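Local coordinates for protein SCO1 homolog 1, mitochondrial (Arabidopsis thaliana, PDB 6N5U) that binds copper(I) through a thioredoxin-fold domain and is thought to deliver the metal to cytochrome c oxidase in the mitochondrial inner membrane, at residues A[12-24]-A[96-109]. Sequence-based numbering, arbitrary orientation.
Sequences PFSLIRDDGKRVT and LIGLTGSPEEIKSV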
ATOM      1  N   PRO A  12       0.737 -10.849  11.042  1.00 65.70           N
ATOM      2  CA  PRO A  12       1.955 -10.148  11.503  1.00 65.60           C
ATOM      3  C   PRO A  12       3.090  -9.964  10.501  1.00 64.59           C
ATOM      4  O   PRO A  12       3.368 -10.833   9.666  1.00 61.46           O
ATOM      5  CB  PRO A  12       2.424 -11.003  12.681  1.00 70.33           C
ATOM      6  CG  PRO A  12       1.181 -11.641  13.192  1.00 75.93           C
ATOM      7  CD  PRO A  12       0.351 -11.920  11.985  1.00 69.10           C
ATOM      8  N   PHE A  13       3.753  -8.814  10.615  1.00 60.63           N
ATOM      9  CA  PHE A  13       4.913  -8.445   9.814  1.00 58.40           C
ATOM     10  C   PHE A  13       5.863  -7.600  10.653  1.00 64.46           C
ATOM     11  O   PHE A  13       5.436  -7.004  11.641  1.00 66.60           O
ATOM     12  CB  PHE A  13       4.496  -7.683   8.537  1.00 57.41           C
ATOM     13  CG  PHE A  13       3.767  -6.371   8.723  1.00 58.57           C
ATOM     14  CD1 PHE A  13       4.467  -5.200   9.002  1.00 60.47           C
ATOM     15  CD2 PHE A  13       2.391  -6.289   8.538  1.00 60.90           C
ATOM     16  CE1 PHE A  13       3.796  -3.988   9.157  1.00 61.65           C
ATOM     17  CE2 PHE A  13       1.722  -5.066   8.671  1.00 63.64           C
ATOM     18  CZ  PHE A  13       2.432  -3.925   8.981  1.00 61.51           C
ATOM     19  N   SER A  14       7.145  -7.554  10.260  1.00 59.78           N
ATOM     20  CA  SER A  14       8.155  -6.708  10.875  1.00 60.44           C
ATOM     21  C   SER A  14       8.872  -6.047   9.711  1.00 61.44           C
ATOM     22  O   SER A  14       9.674  -6.683   9.032  1.00 61.54           O
ATOM     23  CB  SER A  14       9.109  -7.503  11.762  1.00 66.08           C
ATOM     24  OG  SER A  14       9.827  -6.622  12.612  1.00 74.43           O
ATOM     25  N   LEU A  15       8.495  -4.802   9.414  1.00 55.01           N
ATOM     26  CA  LEU A  15       9.031  -4.043   8.289  1.00 51.61           C
ATOM     27  C   LEU A  15       9.717  -2.758   8.765  1.00 58.61           C
ATOM     28  O   LEU A  15       9.703  -2.461   9.963  1.00 60.33           O
ATOM     29  CB  LEU A  15       7.895  -3.736   7.272  1.00 48.31           C
ATOM     30  CG  LEU A  15       7.272  -4.941   6.536  1.00 49.05           C
ATOM     31  CD1 LEU A  15       6.019  -4.551   5.816  1.00 46.78           C
ATOM     32  CD2 LEU A  15       8.223  -5.526   5.533  1.00 48.59           C
ATOM     33  N   ILE A  16      10.351  -2.024   7.832  1.00 54.87           N
ATOM     34  CA  ILE A  16      11.012  -0.752   8.107  1.00 56.25           C
ATOM     35  C   ILE A  16      10.240   0.347   7.393  1.00 60.61           C
ATOM     36  O   ILE A  16      10.014   0.257   6.182  1.00 59.71           O
ATOM     37  CB  ILE A  16      12.518  -0.753   7.748  1.00 59.84           C
ATOM     38  CG1 ILE A  16      13.262  -1.874   8.501  1.00 62.60           C
ATOM     39  CG2 ILE A  16      13.155   0.602   8.077  1.00 60.82           C
ATOM     40  CD1 ILE A  16      13.683  -3.005   7.667  1.00 70.75           C
ATOM     41  N   ARG A  17       9.809   1.366   8.155  1.00 57.11           N
ATOM     42  CA  ARG A  17       9.048   2.505   7.653  1.00 54.64           C
ATOM     43  C   ARG A  17       9.981   3.506   6.951  1.00 57.58           C
ATOM     44  O   ARG A  17      11.180   3.498   7.203  1.00 58.51           O
ATOM     45  CB  ARG A  17       8.267   3.134   8.809  1.00 53.44           C
ATOM     46  CG  ARG A  17       7.184   4.117   8.403  1.00 50.77           C
ATOM     47  CD  ARG A  17       6.274   4.410   9.567  1.00 45.78           C
ATOM     48  NE  ARG A  17       6.958   5.176  10.607  1.00 50.60           N
ATOM     49  CZ  ARG A  17       6.554   5.255  11.870  1.00 68.66           C
ATOM     50  NH1 ARG A  17       5.471   4.596  12.272  1.00 53.02           N
ATOM     51  NH2 ARG A  17       7.225   5.995  12.742  1.00 63.92           N
ATOM     52  N   ASP A  18       9.429   4.346   6.060  1.00 53.15           N
ATOM     53  CA  ASP A  18      10.129   5.369   5.261  1.00 52.57           C
ATOM     54  C   ASP A  18      10.971   6.359   6.094  1.00 56.14           C
ATOM     55  O   ASP A  18      11.806   7.065   5.533  1.00 57.41           O
ATOM     56  CB  ASP A  18       9.137   6.123   4.348  1.00 53.75           C
ATOM     57  CG  ASP A  18       8.123   6.957   5.096  1.00 66.91           C
ATOM     58  OD1 ASP A  18       8.448   8.115   5.446  1.00 69.97           O
ATOM     59  OD2 ASP A  18       7.010   6.455   5.339  1.00 72.10           O
ATOM     60  N   ASP A  19      10.739   6.409   7.418  1.00 50.87           N
ATOM     61  CA  ASP A  19      11.463   7.268   8.347  1.00 51.50           C
ATOM     62  C   ASP A  19      12.662   6.547   8.964  1.00 54.45           C
ATOM     63  O   ASP A  19      13.460   7.176   9.653  1.00 57.31           O
ATOM     64  CB  ASP A  19      10.510   7.808   9.426  1.00 55.24           C
ATOM     65  CG  ASP A  19       9.884   6.777  10.346  1.00 65.68           C
ATOM     66  OD1 ASP A  19       9.898   5.568   9.996  1.00 63.01           O
ATOM     67  OD2 ASP A  19       9.372   7.175  11.410  1.00 75.41           O
ATOM     68  N   GLY A  20      12.792   5.252   8.678  1.00 47.72           N
ATOM     69  CA  GLY A  20      13.864   4.406   9.189  1.00 48.49           C
ATOM     70  C   GLY A  20      13.491   3.595  10.420  1.00 55.09           C
ATOM     71  O   GLY A  20      14.269   2.743  10.840  1.00 55.99           O
ATOM     72  N   LYS A  21      12.305   3.846  11.009  1.00 53.35           N
ATOM     73  CA  LYS A  21      11.802   3.142  12.191  1.00 55.87           C
ATOM     74  C   LYS A  21      11.330   1.734  11.834  1.00 60.78           C
ATOM     75  O   LYS A  21      10.730   1.542  10.776  1.00 58.26           O
ATOM     76  CB  LYS A  21      10.620   3.912  12.818  1.00 59.82           C
ATOM     77  CG  LYS A  21      10.307   3.517  14.268  1.00 82.01           C
ATOM     78  CD  LYS A  21       8.948   4.025  14.759  1.00 94.96           C
ATOM     79  CE  LYS A  21       8.842   4.106  16.268  1.00106.45           C
ATOM     80  NZ  LYS A  21       8.499   2.799  16.891  1.00111.72           N
ATOM     81  N   ARG A  22      11.572   0.753  12.729  1.00 60.57           N
ATOM     82  CA  ARG A  22      11.062  -0.600  12.532  1.00 59.41           C
ATOM     83  C   ARG A  22       9.622  -0.612  13.040  1.00 64.48           C
ATOM     84  O   ARG A  22       9.329  -0.104  14.128  1.00 66.20           O
ATOM     85  CB  ARG A  22      11.908  -1.674  13.232  1.00 61.12           C
ATOM     86  CG  ARG A  22      11.407  -3.093  12.922  1.00 69.18           C
ATOM     87  CD  ARG A  22      12.321  -4.201  13.414  1.00 82.75           C
ATOM     88  NE  ARG A  22      13.611  -4.209  12.720  1.00 91.46           N
ATOM     89  CZ  ARG A  22      13.827  -4.766  11.533  1.00 98.93           C
ATOM     90  NH1 ARG A  22      12.838  -5.372  10.884  1.00 73.57           N
ATOM     91  NH2 ARG A  22      15.035  -4.721  10.983  1.00 88.53           N
ATOM     92  N   VAL A  23       8.720  -1.154  12.226  1.00 59.88           N
ATOM     93  CA  VAL A  23       7.297  -1.218  12.543  1.00 60.47           C
ATOM     94  C   VAL A  23       6.736  -2.648  12.430  1.00 62.44           C
ATOM     95  O   VAL A  23       7.352  -3.522  11.815  1.00 59.99           O
ATOM     96  CB  VAL A  23       6.466  -0.218  11.680  1.00 62.77           C
ATOM     97  CG1 VAL A  23       6.826   1.236  11.978  1.00 63.79           C
ATOM     98  CG2 VAL A  23       6.605  -0.525  10.195  1.00 59.40           C
ATOM     99  N   THR A  24       5.558  -2.859  13.039  1.00 59.58           N
ATOM    100  CA  THR A  24       4.754  -4.071  12.954  1.00 58.26           C
ATOM    101  C   THR A  24       3.336  -3.612  12.587  1.00 59.73           C
ATOM    102  O   THR A  24       3.106  -2.412  12.407  1.00 58.24           O
ATOM    103  CB  THR A  24       4.819  -4.942  14.238  1.00 69.54           C
ATOM    104  OG1 THR A  24       4.309  -4.229  15.365  1.00 75.80           O
ATOM    105  CG2 THR A  24       6.204  -5.476  14.526  1.00 66.68           C
ATOM    106  N   LEU A  96       1.063   9.466   3.153  1.00 47.71           N
ATOM    107  CA  LEU A  96       1.385   8.130   2.649  1.00 44.98           C
ATOM    108  C   LEU A  96       2.653   7.548   3.277  1.00 49.90           C
ATOM    109  O   LEU A  96       3.752   8.015   2.998  1.00 49.92           O
ATOM    110  CB  LEU A  96       1.439   8.100   1.092  1.00 42.84           C
ATOM    111  CG  LEU A  96       1.951   6.834   0.355  1.00 43.67           C
ATOM    112  CD1 LEU A  96       1.064   5.632   0.578  1.00 42.50           C
ATOM    113  CD2 LEU A  96       2.045   7.091  -1.118  1.00 44.72           C
ATOM    114  N   ILE A  97       2.478   6.500   4.102  1.00 47.30           N
ATOM    115  CA  ILE A  97       3.510   5.700   4.777  1.00 45.79           C
ATOM    116  C   ILE A  97       4.111   4.713   3.757  1.00 46.62           C
ATOM    117  O   ILE A  97       3.374   4.067   3.005  1.00 47.92           O
ATOM    118  CB  ILE A  97       2.858   4.942   5.986  1.00 49.86           C
ATOM    119  CG1 ILE A  97       2.407   5.936   7.083  1.00 53.05           C
ATOM    120  CG2 ILE A  97       3.763   3.826   6.560  1.00 48.95           C
ATOM    121  CD1 ILE A  97       1.716   5.287   8.308  1.00 63.96           C
ATOM    122  N   GLY A  98       5.427   4.590   3.768  1.00 39.91           N
ATOM    123  CA  GLY A  98       6.157   3.667   2.916  1.00 37.48           C
ATOM    124  C   GLY A  98       6.824   2.592   3.745  1.00 40.94           C
ATOM    125  O   GLY A  98       7.521   2.915   4.704  1.00 43.36           O
ATOM    126  N   LEU A  99       6.568   1.297   3.426  1.00 33.69           N
ATOM    127  CA  LEU A  99       7.135   0.143   4.125  1.00 31.37           C
ATOM    128  C   LEU A  99       8.002  -0.651   3.200  1.00 33.60           C
ATOM    129  O   LEU A  99       7.643  -0.907   2.056  1.00 32.14           O
ATOM    130  CB  LEU A  99       6.069  -0.773   4.731  1.00 30.83           C
ATOM    131  CG  LEU A  99       5.030  -0.186   5.690  1.00 35.34           C
ATOM    132  CD1 LEU A  99       4.093  -1.277   6.177  1.00 34.97           C
ATOM    133  CD2 LEU A  99       5.674   0.508   6.886  1.00 36.04           C
ATOM    134  N   THR A 100       9.150  -1.043   3.704  1.00 31.89           N
ATOM    135  CA  THR A 100      10.145  -1.821   2.988  1.00 32.55           C
ATOM    136  C   THR A 100      10.709  -2.879   3.988  1.00 42.21           C
ATOM    137  O   THR A 100      10.151  -3.040   5.087  1.00 43.10           O
ATOM    138  CB  THR A 100      11.173  -0.836   2.357  1.00 41.29           C
ATOM    139  OG1 THR A 100      11.964  -1.502   1.371  1.00 43.81           O
ATOM    140  CG2 THR A 100      12.066  -0.126   3.401  1.00 40.63           C
ATOM    141  N   GLY A 101      11.780  -3.583   3.598  1.00 40.20           N
ATOM    142  CA  GLY A 101      12.441  -4.558   4.455  1.00 41.83           C
ATOM    143  C   GLY A 101      13.474  -5.396   3.735  1.00 47.59           C
ATOM    144  O   GLY A 101      13.950  -5.027   2.654  1.00 47.91           O
ATOM    145  N   SER A 102      13.832  -6.529   4.349  1.00 44.41           N
ATOM    146  CA  SER A 102      14.755  -7.493   3.792  1.00 44.58           C
ATOM    147  C   SER A 102      13.961  -8.310   2.763  1.00 50.10           C
ATOM    148  O   SER A 102      12.743  -8.435   2.936  1.00 49.39           O
ATOM    149  CB  SER A 102      15.301  -8.402   4.895  1.00 49.05           C
ATOM    150  OG  SER A 102      14.365  -9.366   5.352  1.00 50.72           O
ATOM    151  N   PRO A 103      14.586  -8.916   1.714  1.00 47.85           N
ATOM    152  CA  PRO A 103      13.793  -9.715   0.760  1.00 46.29           C
ATOM    153  C   PRO A 103      12.953 -10.824   1.406  1.00 49.23           C
ATOM    154  O   PRO A 103      11.918 -11.199   0.841  1.00 46.52           O
ATOM    155  CB  PRO A 103      14.845 -10.240  -0.228  1.00 49.00           C
ATOM    156  CG  PRO A 103      15.981  -9.286  -0.124  1.00 54.01           C
ATOM    157  CD  PRO A 103      16.017  -8.897   1.327  1.00 50.43           C
ATOM    158  N   GLU A 104      13.398 -11.324   2.593  1.00 48.60           N
ATOM    159  CA  GLU A 104      12.736 -12.356   3.408  1.00 48.94           C
ATOM    160  C   GLU A 104      11.547 -11.740   4.149  1.00 51.49           C
ATOM    161  O   GLU A 104      10.485 -12.346   4.193  1.00 51.60           O
ATOM    162  CB  GLU A 104      13.733 -12.968   4.407  1.00 53.00           C
ATOM    163  CG  GLU A 104      13.291 -14.291   5.009  1.00 72.50           C
ATOM    164  CD  GLU A 104      14.012 -14.703   6.285  1.00114.44           C
ATOM    165  OE1 GLU A 104      15.242 -14.939   6.234  1.00129.55           O
ATOM    166  OE2 GLU A 104      13.341 -14.794   7.338  1.00114.84           O
ATOM    167  N   GLU A 105      11.729 -10.539   4.727  1.00 48.26           N
ATOM    168  CA  GLU A 105      10.689  -9.792   5.442  1.00 47.38           C
ATOM    169  C   GLU A 105       9.525  -9.488   4.493  1.00 50.31           C
ATOM    170  O   GLU A 105       8.363  -9.713   4.866  1.00 50.98           O
ATOM    171  CB  GLU A 105      11.258  -8.495   6.055  1.00 48.76           C
ATOM    172  CG  GLU A 105      11.842  -8.701   7.443  1.00 57.20           C
ATOM    173  CD  GLU A 105      12.647  -7.570   8.054  1.00 70.08           C
ATOM    174  OE1 GLU A 105      12.754  -6.493   7.429  1.00 38.52           O
ATOM    175  OE2 GLU A 105      13.180  -7.766   9.169  1.00 79.84           O
ATOM    176  N   ILE A 106       9.857  -9.038   3.253  1.00 45.45           N
ATOM    177  CA  ILE A 106       8.931  -8.724   2.156  1.00 44.73           C
ATOM    178  C   ILE A 106       8.208  -9.994   1.683  1.00 52.42           C
ATOM    179  O   ILE A 106       7.022  -9.929   1.362  1.00 54.37           O
ATOM    180  CB  ILE A 106       9.678  -8.002   0.997  1.00 46.70           C
ATOM    181  CG1 ILE A 106      10.268  -6.616   1.433  1.00 46.32           C
ATOM    182  CG2 ILE A 106       8.833  -7.886  -0.284  1.00 47.26           C
ATOM    183  CD1 ILE A 106       9.278  -5.523   1.992  1.00 48.10           C
ATOM    184  N   LYS A 107       8.917 -11.141   1.667  1.00 48.96           N
ATOM    185  CA  LYS A 107       8.388 -12.456   1.271  1.00 49.35           C
ATOM    186  C   LYS A 107       7.303 -12.904   2.256  1.00 53.98           C
ATOM    187  O   LYS A 107       6.276 -13.442   1.834  1.00 53.77           O
ATOM    188  CB  LYS A 107       9.539 -13.496   1.208  1.00 53.16           C
ATOM    189  CG  LYS A 107       9.166 -14.906   0.770  1.00 62.01           C
ATOM    190  CD  LYS A 107      10.292 -15.900   1.105  1.00 81.82           C
ATOM    191  CE  LYS A 107       9.834 -17.349   1.130  1.00 97.58           C
ATOM    192  NZ  LYS A 107      10.886 -18.266   1.663  1.00100.88           N
ATOM    193  N   SER A 108       7.544 -12.684   3.566  1.00 50.21           N
ATOM    194  CA  SER A 108       6.634 -13.050   4.646  1.00 49.85           C
ATOM    195  C   SER A 108       5.327 -12.236   4.595  1.00 49.66           C
ATOM    196  O   SER A 108       4.244 -12.814   4.739  1.00 48.49           O
ATOM    197  CB  SER A 108       7.331 -12.886   5.990  1.00 53.77           C
ATOM    198  OG  SER A 108       6.446 -13.005   7.091  1.00 62.07           O
ATOM    199  N   VAL A 109       5.429 -10.909   4.361  1.00 42.75           N
ATOM    200  CA  VAL A 109       4.249 -10.031   4.315  1.00 40.54           C
ATOM    201  C   VAL A 109       3.423 -10.253   3.021  1.00 42.17           C
ATOM    202  O   VAL A 109       2.194 -10.238   3.088  1.00 40.96           O
ATOM    203  CB  VAL A 109       4.589  -8.535   4.590  1.00 42.17           C
ATOM    204  CG1 VAL A 109       5.428  -7.911   3.474  1.00 39.87           C
ATOM    205  CG2 VAL A 109       3.329  -7.722   4.877  1.00 41.69           C
TER
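Leu15 and Leu99 form the apolar centre, their side chains crossing at about a right angle with Leu15 CD1 3.8 Å from Leu99 CD1. The other branch of Leu15, CD2, meets Ile106 CD1 on helix 103-112. Leu99 also reaches Phe13 CE1 with CD1, and its CD2 lies 3.6 Å from Val23 CG2. Val109 CG2 packs obliquely against the ring and CB of Phe13. The side chains of Val71 and Ile73, on strand 68-74, also touch Leu99.

Strands 14-17 and 97-100 run antiparallel beside this core. Ile16 and Thr100 are a hydrogen-bonded pair: Ile16 N gives a nearly straight bond to Thr100 O (2.9 Å), and Thr100 N returns one to Ile16 O. Arg17 and Leu99 follow as a non-hydrogen-bonded pair. At the turn, Asp18 OD2, turned back toward the strand by chi1 of 66°, accepts a nearly straight bond from Gly98 N at 2.9 Å, on its anti side and somewhat out of the carboxylate plane. Asp18 OD1 is hydrogen-bonded to His86 ND1.

At the other polar edge, Arg22 NH1 makes a salt bridge to Glu105 OE2 (3.0 Å), approaching above the carboxylate plane; the two flat groups stand 73° apart. Glu105 OE1 accepts from Ser102 N, and Ser102 OG accepts from Glu105 N (3.0 Å), completing a capping box. Replacing Glu105 with an alanine would probably leave Arg22 without this charge partner and the helix start without half its capping box. The chemistry thus implies a mixed join. Backbone bonds and the Asp18 carboxylate fix the N-terminal hairpin edgewise to strand 97-100, apolar side chains hold the hairpin to both strand and helix, and Glu105 adds a charged link while capping the helix.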